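Local coordinates for protein CTD kinase subunit gamma (Schizosaccharomyces pombe, PDB 5CE7) that probably acts, through this N-terminal CTD-interacting domain and the rest of its chain, in the CTDK complex that hyperphosphorylates the RNA polymerase II C-terminal repeat domain, at residues Pro3-Gly6 and Arg7-Leu11; Cys44-Glu47 and Glu48-Gly52. One frame throughout, in Å; residues are numbered along the deposited sequence.

Contact 1 (Pro3-Gly6 and Arg7-Leu11); sequences PFEG and RMTFL
Arg7 folds back over Pro3 and Phe4 because its chain, which leaves with CG beside the backbone N, turns at chi3 (-62°), a bend that carries the guanidinium back toward the start of the helix. One face of that group lies over Pro3 O and Phe4 CA, both nearer its rim than its middle. Its NH1 comes to 3.6 Å from Pro3 CB, while NH2 meets the edge of the Phe4 ring near the ring plane, 3.8 Å from CD1. With the two planes 76° apart and the nitrogen at the ring's edge, this is van der Waals contact and not cation-pi stacking. The charge is answered elsewhere: NH1 forms a salt bridge with Asp40 of helix 38-51. Met8, a selenomethionine, runs alongside Phe4 in the same direction, and its chain bends twice to bring the methyl CE within 3.6 Å of Phe4 CZ, an oblique approach to the ring.

All of this occurs on the first turns of helix 3-14, the opening helix of the right-handed superhelix that forms the CTD-interacting domain. Its i to i+4 bonding is regular: Arg7 N reaches Pro3 O at 2.9 Å with an N-H...O angle of 163°, and Met8 N to Phe4 O, Thr9 N to Glu5 O and Phe10 N to Gly6 O repeat the pattern. Before them, Glu5 N is bonded to the Asp2 carboxylate at the helix start.

Glu5 and Thr9 extend side by side, one turn apart. A water bridges their ends, donating to Glu5 OE1 at 2.9 Å and lying 2.6 Å from Thr9 OG1. That hydroxyl also stands 3.0 Å from Glu5 O, so its single proton has two possible acceptors.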
loop_
_atom_site.group_PDB
_atom_site.type_symbol
_atom_site.label_atom_id
_atom_site.label_comp_id
_atom_site.label_asym_id
_atom_site.label_seq_id
_atom_site.Cartn_x
_atom_site.Cartn_y
_atom_site.Cartn_z
ATOM N N PRO A 3 20.905 6.229 -1.962
ATOM C CA PRO A 3 19.614 6.279 -1.266
ATOM C C PRO A 3 18.902 7.637 -1.323
ATOM O O PRO A 3 17.685 7.650 -1.496
ATOM C CB PRO A 3 19.985 5.896 0.167
ATOM C CG PRO A 3 21.106 4.899 -0.030
ATOM C CD PRO A 3 21.905 5.432 -1.217
ATOM N N PHE A 4 19.625 8.748 -1.190
ATOM C CA PHE A 4 18.979 10.066 -1.206
ATOM C C PHE A 4 18.251 10.389 -2.508
ATOM O O PHE A 4 17.093 10.829 -2.487
ATOM C CB PHE A 4 19.965 11.204 -0.888
ATOM C CG PHE A 4 19.323 12.567 -0.891
ATOM C CD1 PHE A 4 18.587 13.004 0.199
ATOM C CD2 PHE A 4 19.412 13.388 -2.010
ATOM C CE1 PHE A 4 17.983 14.255 0.193
ATOM C CE2 PHE A 4 18.804 14.640 -2.022
ATOM C CZ PHE A 4 18.084 15.064 -0.924
ATOM N N GLU A 5 18.940 10.211 -3.634
ATOM C CA GLU A 5 18.316 10.403 -4.941
ATOM C C GLU A 5 17.124 9.454 -5.127
ATOM O O GLU A 5 16.091 9.829 -5.697
ATOM C CB GLU A 5 19.324 10.197 -6.079
ATOM C CG GLU A 5 18.719 10.549 -7.447
ATOM C CD GLU A 5 19.649 10.300 -8.634
ATOM O OE1 GLU A 5 19.177 10.415 -9.788
ATOM O OE2 GLU A 5 20.839 9.990 -8.425
ATOM N N GLY A 6 17.272 8.229 -4.639
ATOM C CA GLY A 6 16.192 7.258 -4.678
ATOM C C GLY A 6 14.934 7.761 -3.984
ATOM O O GLY A 6 13.837 7.709 -4.548
ATOM N N ARG A 7 15.090 8.240 -2.751
ATOM C CA ARG A 7 13.976 8.768 -1.975
ATOM C C ARG A 7 13.362 9.994 -2.656
ATOM O O ARG A 7 12.146 10.099 -2.764
ATOM C CB ARG A 7 14.426 9.136 -0.545
ATOM C CG ARG A 7 14.819 7.937 0.326
ATOM C CD ARG A 7 15.003 8.314 1.800
ATOM N NE ARG A 7 16.075 9.284 2.012
ATOM C CZ ARG A 7 17.353 8.967 2.199
ATOM N NH1 ARG A 7 17.727 7.697 2.237
ATOM N NH2 ARG A 7 18.257 9.924 2.371
HETATM N N MSE A 8 14.205 10.924 -3.102
HETATM C CA MSE A 8 13.730 12.160 -3.735
HETATM C C MSE A 8 12.877 11.883 -4.981
HETATM O O MSE A 8 11.759 12.402 -5.127
HETATM C CB MSE A 8 14.910 13.065 -4.123
HETATM C CG MSE A 8 14.454 14.408 -4.697
HETATM SE SE MSE A 8 13.391 15.429 -3.401
HETATM C CE MSE A 8 14.850 15.842 -2.194
ATOM N N THR A 9 13.422 11.075 -5.878
ATOM C CA THR A 9 12.718 10.678 -7.090
ATOM C C THR A 9 11.439 9.899 -6.782
ATOM O O THR A 9 10.377 10.167 -7.363
ATOM C CB THR A 9 13.632 9.854 -8.013
ATOM O OG1 THR A 9 14.801 10.623 -8.321
ATOM C CG2 THR A 9 12.911 9.506 -9.322
ATOM N N PHE A 10 11.531 8.935 -5.869
ATOM C CA PHE A 10 10.361 8.126 -5.520
ATOM C C PHE A 10 9.235 8.982 -4.937
ATOM O O PHE A 10 8.069 8.808 -5.293
ATOM C CB PHE A 10 10.749 6.978 -4.577
ATOM C CG PHE A 10 9.647 5.979 -4.329
ATOM C CD1 PHE A 10 9.083 5.259 -5.385
ATOM C CD2 PHE A 10 9.196 5.727 -3.035
ATOM C CE1 PHE A 10 8.081 4.321 -5.155
ATOM C CE2 PHE A 10 8.190 4.789 -2.802
ATOM C CZ PHE A 10 7.637 4.087 -3.856
ATOM N N LEU A 11 9.579 9.917 -4.059
ATOM C CA LEU A 11 8.581 10.823 -3.492
ATOM C C LEU A 11 7.865 11.640 -4.586
ATOM O O LEU A 11 6.649 11.831 -4.529
ATOM C CB LEU A 11 9.203 11.742 -2.417
ATOM C CG LEU A 11 9.460 11.127 -1.027
ATOM C CD1 LEU A 11 10.258 12.082 -0.133
ATOM C CD2 LEU A 11 8.120 10.724 -0.349
HETATM O O HOH W 1 16.346 10.058 -10.299
#

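Contact 2 (Cys44-Glu47 and Glu48-Gly52)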
loop_
_atom_site.group_PDB
_atom_site.type_symbol
_atom_site.label_atom_id
_atom_site.label_comp_id
_atom_site.label_asym_id
_atom_site.label_seq_id
_atom_site.Cartn_x
_atom_site.Cartn_y
_atom_site.Cartn_z
ATOM N N CYS A 44 9.286 5.850 2.530
ATOM C CA CYS A 44 8.683 6.941 1.761
ATOM C C CYS A 44 7.165 6.742 1.671
ATOM O O CYS A 44 6.397 7.704 1.746
ATOM C CB CYS A 44 9.262 6.992 0.344
ATOM S SG CYS A 44 10.999 7.513 0.196
ATOM N N ILE A 45 6.750 5.490 1.489
ATOM C CA ILE A 45 5.324 5.143 1.422
ATOM C C ILE A 45 4.617 5.518 2.720
ATOM O O ILE A 45 3.584 6.193 2.699
ATOM C CB ILE A 45 5.098 3.634 1.110
ATOM C CG1 ILE A 45 5.701 3.275 -0.259
ATOM C CG2 ILE A 45 3.589 3.307 1.159
ATOM C CD1 ILE A 45 5.725 1.771 -0.571
ATOM N N TRP A 46 5.187 5.111 3.853
ATOM C CA TRP A 46 4.614 5.478 5.157
ATOM C C TRP A 46 4.683 6.974 5.477
ATOM O O TRP A 46 3.793 7.511 6.147
ATOM C CB TRP A 46 5.206 4.630 6.294
ATOM C CG TRP A 46 4.459 3.332 6.430
ATOM C CD1 TRP A 46 4.817 2.121 5.926
ATOM C CD2 TRP A 46 3.183 3.145 7.064
ATOM N NE1 TRP A 46 3.848 1.180 6.215
ATOM C CE2 TRP A 46 2.844 1.783 6.920
ATOM C CE3 TRP A 46 2.307 3.997 7.739
ATOM C CZ2 TRP A 46 1.651 1.251 7.441
ATOM C CZ3 TRP A 46 1.119 3.465 8.251
ATOM C CH2 TRP A 46 0.808 2.103 8.101
ATOM N N GLU A 47 5.727 7.647 4.998
ATOM C CA GLU A 47 5.817 9.099 5.151
ATOM C C GLU A 47 4.629 9.785 4.466
ATOM O O GLU A 47 4.049 10.738 4.993
ATOM C CB GLU A 47 7.127 9.620 4.552
ATOM C CG GLU A 47 7.359 11.115 4.744
ATOM C CD GLU A 47 8.674 11.588 4.114
ATOM O OE1 GLU A 47 9.305 10.781 3.408
ATOM O OE2 GLU A 47 9.053 12.766 4.320
ATOM N N GLU A 48 4.299 9.319 3.268
ATOM C CA GLU A 48 3.188 9.885 2.504
ATOM C C GLU A 48 1.837 9.491 3.114
ATOM O O GLU A 48 0.895 10.279 3.103
ATOM C CB GLU A 48 3.256 9.436 1.041
ATOM C CG GLU A 48 4.396 10.047 0.258
ATOM C CD GLU A 48 4.030 11.397 -0.336
ATOM O OE1 GLU A 48 2.991 11.477 -1.037
ATOM O OE2 GLU A 48 4.765 12.378 -0.084
ATOM N N LEU A 49 1.741 8.282 3.654
ATOM C CA LEU A 49 0.532 7.886 4.402
ATOM C C LEU A 49 0.270 8.803 5.591
ATOM O O LEU A 49 -0.838 9.314 5.771
ATOM C CB LEU A 49 0.635 6.444 4.916
ATOM C CG LEU A 49 0.344 5.323 3.923
ATOM C CD1 LEU A 49 0.954 5.697 2.629
ATOM C CD2 LEU A 49 0.916 3.999 4.396
ATOM N N GLU A 50 1.301 9.009 6.404
ATOM C CA GLU A 50 1.181 9.778 7.646
ATOM C C GLU A 50 0.766 11.222 7.447
ATOM O O GLU A 50 0.048 11.788 8.267
ATOM C CB GLU A 50 2.504 9.765 8.414
ATOM C CG GLU A 50 2.458 8.974 9.684
ATOM C CD GLU A 50 2.325 7.505 9.412
ATOM O OE1 GLU A 50 3.104 6.999 8.576
ATOM O OE2 GLU A 50 1.442 6.860 10.018
ATOM N N SER A 51 1.241 11.829 6.371
ATOM C CA SER A 51 0.997 13.247 6.155
ATOM C C SER A 51 -0.054 13.498 5.082
ATOM O O SER A 51 -0.403 14.648 4.814
ATOM C CB SER A 51 2.312 13.973 5.820
ATOM O OG SER A 51 2.856 13.514 4.592
ATOM N N GLY A 52 -0.576 12.425 4.490
ATOM C CA GLY A 52 -1.520 12.545 3.387
ATOM C C GLY A 52 -2.966 12.696 3.833
ATOM O O GLY A 52 -3.346 12.261 4.930
#
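Leu49 CD2 sits over the six-membered ring of Trp46, 3.6 Å from its centroid and 14° off the normal, which meets the geometry of a CH-pi interaction. The apolar contact continues on Ile45, whose side chain runs alongside that of Leu49 in the same direction; the position of the other Leu49 methyl, CD1, is doubtful, because it is modelled too close to Ile45 O.

The carboxylate of Glu50 meets the indole at its edge. An unstaggered chi1 (-111°) and a bend at chi2 together turn it back toward Trp46, with OE1 in the ring plane, 3.2 Å from CE3. The exact place of OE1 is less sure, since it also stands only 2.6 Å from Trp46 O. The carboxylate and ring planes are 13° apart, so the group approaches the ring edge and not its pi cloud. At a separate position on the indole, NE1 is hydrogen-bonded to Tyr42 OH, and the Tyr42 ring also meets that of Trp46, two restraints on how the indole is turned.

Backbone bonding continues through the same residues. Glu48 N binds Cys44 O at 3.1 Å, and Glu50 N binds Trp46 O at 2.9 Å. The pattern then fades: Ser51 N makes a weak bond to Glu47 O at 3.3 Å, and Ser51 OG stands 3.0 Å from that same oxygen, though where its proton goes is not settled. Gly52 is the first residue to depart from helical backbone angles.

The arrangement is that of a helix C-terminus in an all-helical superhelix: helix 38-51 ends here, with Ile45 and Leu49 directed into the packing against helix 54-73, and Trp46 and Leu49 against helix 88-95.

Contacts 1 and 2 lie on two helices of the CTD-interacting domain, 3-14 and 38-51, that pack against each other; their centres are about 14 Å apart. Phe10 makes two of the contacts between them: its CD2 comes to 3.6 Å from Cys44 CB, and its CE2 to 3.9 Å from Ile45 CG1. Beside it, Arg7 CG meets Cys44 SG at 3.8 Å, and one turn further along both helices Leu11 CD2 lies 3.7 Å from Glu48 OE2. Contact 1 is peripheral, about 18 Å from the centre of the chain to its own centre, whereas contact 2 lies about 10 Å from it, with side chains that touch helices 3-14, 54-73 and 88-95.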